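Esterase (PDB 5EGN) probably hydrolyses carboxylic esters and opens the lactone ring of N-acyl homoserine lactones, the signal molecules of bacterial quorum sensing. Local coordinates at residues K10-S15 and V50-G55. The protein carries 2 engineered substitutions. Residues are numbered along the deposited sequence; the frame is centred on the assembly and turned at random.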
loop_
_atom_site.group_PDB
_atom_site.type_symbol
_atom_site.label_atom_id
_atom_site.label_comp_id
_atom_site.label_asym_id
_atom_site.label_seq_id
_atom_site.Cartn_x
_atom_site.Cartn_y
_atom_site.Cartn_z
ATOM N N LYS A 10 -6.831 -15.427 12.883
ATOM C CA LYS A 10 -5.801 -14.391 12.899
ATOM C C LYS A 10 -6.188 -13.186 12.050
ATOM O O LYS A 10 -6.439 -13.309 10.852
ATOM C CB LYS A 10 -4.462 -14.943 12.404
ATOM C CG LYS A 10 -4.055 -16.277 12.999
ATOM C CD LYS A 10 -2.693 -16.705 12.474
ATOM C CE LYS A 10 -2.558 -18.216 12.454
ATOM N NZ LYS A 10 -3.466 -18.825 11.443
ATOM N N ILE A 11 -6.224 -12.022 12.685
ATOM C CA ILE A 11 -6.455 -10.760 12.006
ATOM C C ILE A 11 -5.153 -9.978 11.915
ATOM O O ILE A 11 -4.533 -9.677 12.939
ATOM C CB ILE A 11 -7.507 -9.908 12.735
ATOM C CG1 ILE A 11 -8.793 -10.711 12.935
ATOM C CG2 ILE A 11 -7.784 -8.627 11.967
ATOM C CD1 ILE A 11 -9.387 -11.227 11.647
ATOM N N TYR A 12 -4.735 -9.660 10.694
ATOM C CA TYR A 12 -3.538 -8.855 10.505
ATOM C C TYR A 12 -3.867 -7.373 10.614
ATOM O O TYR A 12 -4.930 -6.927 10.183
ATOM C CB TYR A 12 -2.881 -9.143 9.152
ATOM C CG TYR A 12 -1.557 -8.430 8.981
ATOM C CD1 TYR A 12 -0.376 -9.009 9.426
ATOM C CD2 TYR A 12 -1.490 -7.173 8.391
ATOM C CE1 TYR A 12 0.832 -8.362 9.285
ATOM C CE2 TYR A 12 -0.284 -6.518 8.247
ATOM C CZ TYR A 12 0.873 -7.119 8.694
ATOM O OH TYR A 12 2.078 -6.478 8.553
ATOM N N TYR A 13 -2.942 -6.616 11.188
ATOM C CA TYR A 13 -3.108 -5.179 11.322
ATOM C C TYR A 13 -1.750 -4.498 11.297
ATOM O O TYR A 13 -0.738 -5.116 11.616
ATOM C CB TYR A 13 -3.841 -4.838 12.620
ATOM C CG TYR A 13 -3.021 -5.086 13.869
ATOM C CD1 TYR A 13 -2.929 -6.355 14.424
ATOM C CD2 TYR A 13 -2.340 -4.050 14.496
ATOM C CE1 TYR A 13 -2.179 -6.585 15.562
ATOM C CE2 TYR A 13 -1.589 -4.271 15.636
ATOM C CZ TYR A 13 -1.515 -5.542 16.164
ATOM O OH TYR A 13 -0.771 -5.773 17.299
ATOM N N ASP A 14 -1.721 -3.227 10.919
ATOM C CA ASP A 14 -0.504 -2.442 11.078
ATOM C C ASP A 14 -0.776 -1.240 11.972
ATOM O O ASP A 14 -1.873 -0.678 11.956
ATOM C CB ASP A 14 0.050 -1.994 9.725
ATOM C CG ASP A 14 0.787 -3.103 8.997
ATOM O OD1 ASP A 14 1.458 -3.919 9.665
ATOM O OD2 ASP A 14 0.698 -3.155 7.753
ATOM N N SER A 15 0.226 -0.859 12.756
ATOM C CA SER A 15 0.093 0.254 13.686
ATOM C C SER A 15 1.317 1.167 13.663
ATOM O O SER A 15 2.429 0.729 13.959
ATOM C CB SER A 15 -0.141 -0.271 15.105
ATOM O OG SER A 15 -0.078 0.775 16.060
ATOM N N VAL A 50 -4.380 0.158 10.723
ATOM C CA VAL A 50 -5.025 -0.252 9.478
ATOM C C VAL A 50 -5.232 -1.762 9.479
ATOM O O VAL A 50 -4.290 -2.522 9.742
ATOM C CB VAL A 50 -4.196 0.187 8.254
ATOM C CG1 VAL A 50 -2.729 -0.111 8.474
ATOM C CG2 VAL A 50 -4.708 -0.468 6.980
ATOM N N ILE A 51 -6.461 -2.205 9.206
ATOM C CA ILE A 51 -6.770 -3.624 9.403
ATOM C C ILE A 51 -7.163 -4.388 8.135
ATOM O O ILE A 51 -7.899 -3.882 7.283
ATOM C CB ILE A 51 -7.903 -3.797 10.450
ATOM C CG1 ILE A 51 -7.451 -3.262 11.804
ATOM C CG2 ILE A 51 -8.298 -5.258 10.604
ATOM C CD1 ILE A 51 -8.515 -3.322 12.875
ATOM N N ASP A 52 -6.639 -5.607 8.022
ATOM C CA ASP A 52 -7.115 -6.587 7.056
ATOM C C ASP A 52 -8.285 -7.370 7.646
ATOM O O ASP A 52 -8.124 -8.076 8.642
ATOM C CB ASP A 52 -5.991 -7.545 6.662
ATOM C CG ASP A 52 -5.052 -6.957 5.632
ATOM O OD1 ASP A 52 -5.033 -5.717 5.473
ATOM O OD2 ASP A 52 -4.332 -7.740 4.979
ATOM N N HIS A 53 -9.461 -7.236 7.040
ATOM C CA HIS A 53 -10.627 -8.001 7.469
ATOM C C HIS A 53 -10.360 -9.489 7.302
ATOM O O HIS A 53 -9.489 -9.884 6.527
ATOM C CB HIS A 53 -11.867 -7.602 6.666
ATOM C CG HIS A 53 -12.144 -6.131 6.665
ATOM N ND1 HIS A 53 -11.792 -5.304 7.709
ATOM C CD2 HIS A 53 -12.739 -5.339 5.742
ATOM C CE1 HIS A 53 -12.158 -4.066 7.430
ATOM N NE2 HIS A 53 -12.735 -4.060 6.242
ATOM N N ARG A 54 -11.107 -10.316 8.026
ATOM C CA ARG A 54 -10.998 -11.757 7.851
ATOM C C ARG A 54 -11.447 -12.122 6.442
ATOM O O ARG A 54 -12.412 -11.561 5.925
ATOM C CB ARG A 54 -11.824 -12.507 8.900
ATOM C CG ARG A 54 -13.307 -12.176 8.901
ATOM C CD ARG A 54 -14.073 -13.123 9.807
ATOM N NE ARG A 54 -13.554 -13.105 11.172
ATOM C CZ ARG A 54 -13.965 -13.916 12.141
ATOM N NH1 ARG A 54 -14.907 -14.818 11.900
ATOM N NH2 ARG A 54 -13.435 -13.826 13.353
ATOM N N GLY A 55 -10.730 -13.046 5.816
ATOM C CA GLY A 55 -11.022 -13.422 4.446
ATOM C C GLY A 55 -10.348 -12.510 3.439
ATOM O O GLY A 55 -10.513 -12.678 2.232
#
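In the antiparallel edge of the alpha/beta-hydrolase sheet, strand 9-16 pairs with strand 47-51, and the contact follows that pairing on into the residues that lead to R54. D14 and V50 form a hydrogen-bonded pair: D14 N to V50 O and V50 N to D14 O both measure 2.9 Å. Y13 and I51 form the next, non-hydrogen-bonded pair, their CA atoms 4.4 Å apart. One residue further, D52 N still reaches Y12 O at 3.1 Å; the CA separation then widens to 6.2 Å at I11 and R54, so the two backbones have drawn apart by I11 and R54.

Side chains take over as the backbones diverge. I11 CG2 meets I51 CG2 at 3.7 Å, and I11 CD1 lies against R54 CB. On the face of D14 and V50, V50 CG1 touches D14 CB at 3.6 Å; chi1 of 45°, which sets CG1 between the backbone N and carbonyl carbon, brings this branch to the aspartate. The D52 carboxylate is gripped by two backbone donors, R58 N at OD2 and G32 N at OD1, fixing it among the loops.

Helix 68-81 packs against the face bearing Y13 and I51, through V78, and its D74 forms a salt bridge with R54. R58 of the second subunit salt-bridges D14 and packs on Y12, while strands 3-6 and 21-25 flank the pair within the sheet.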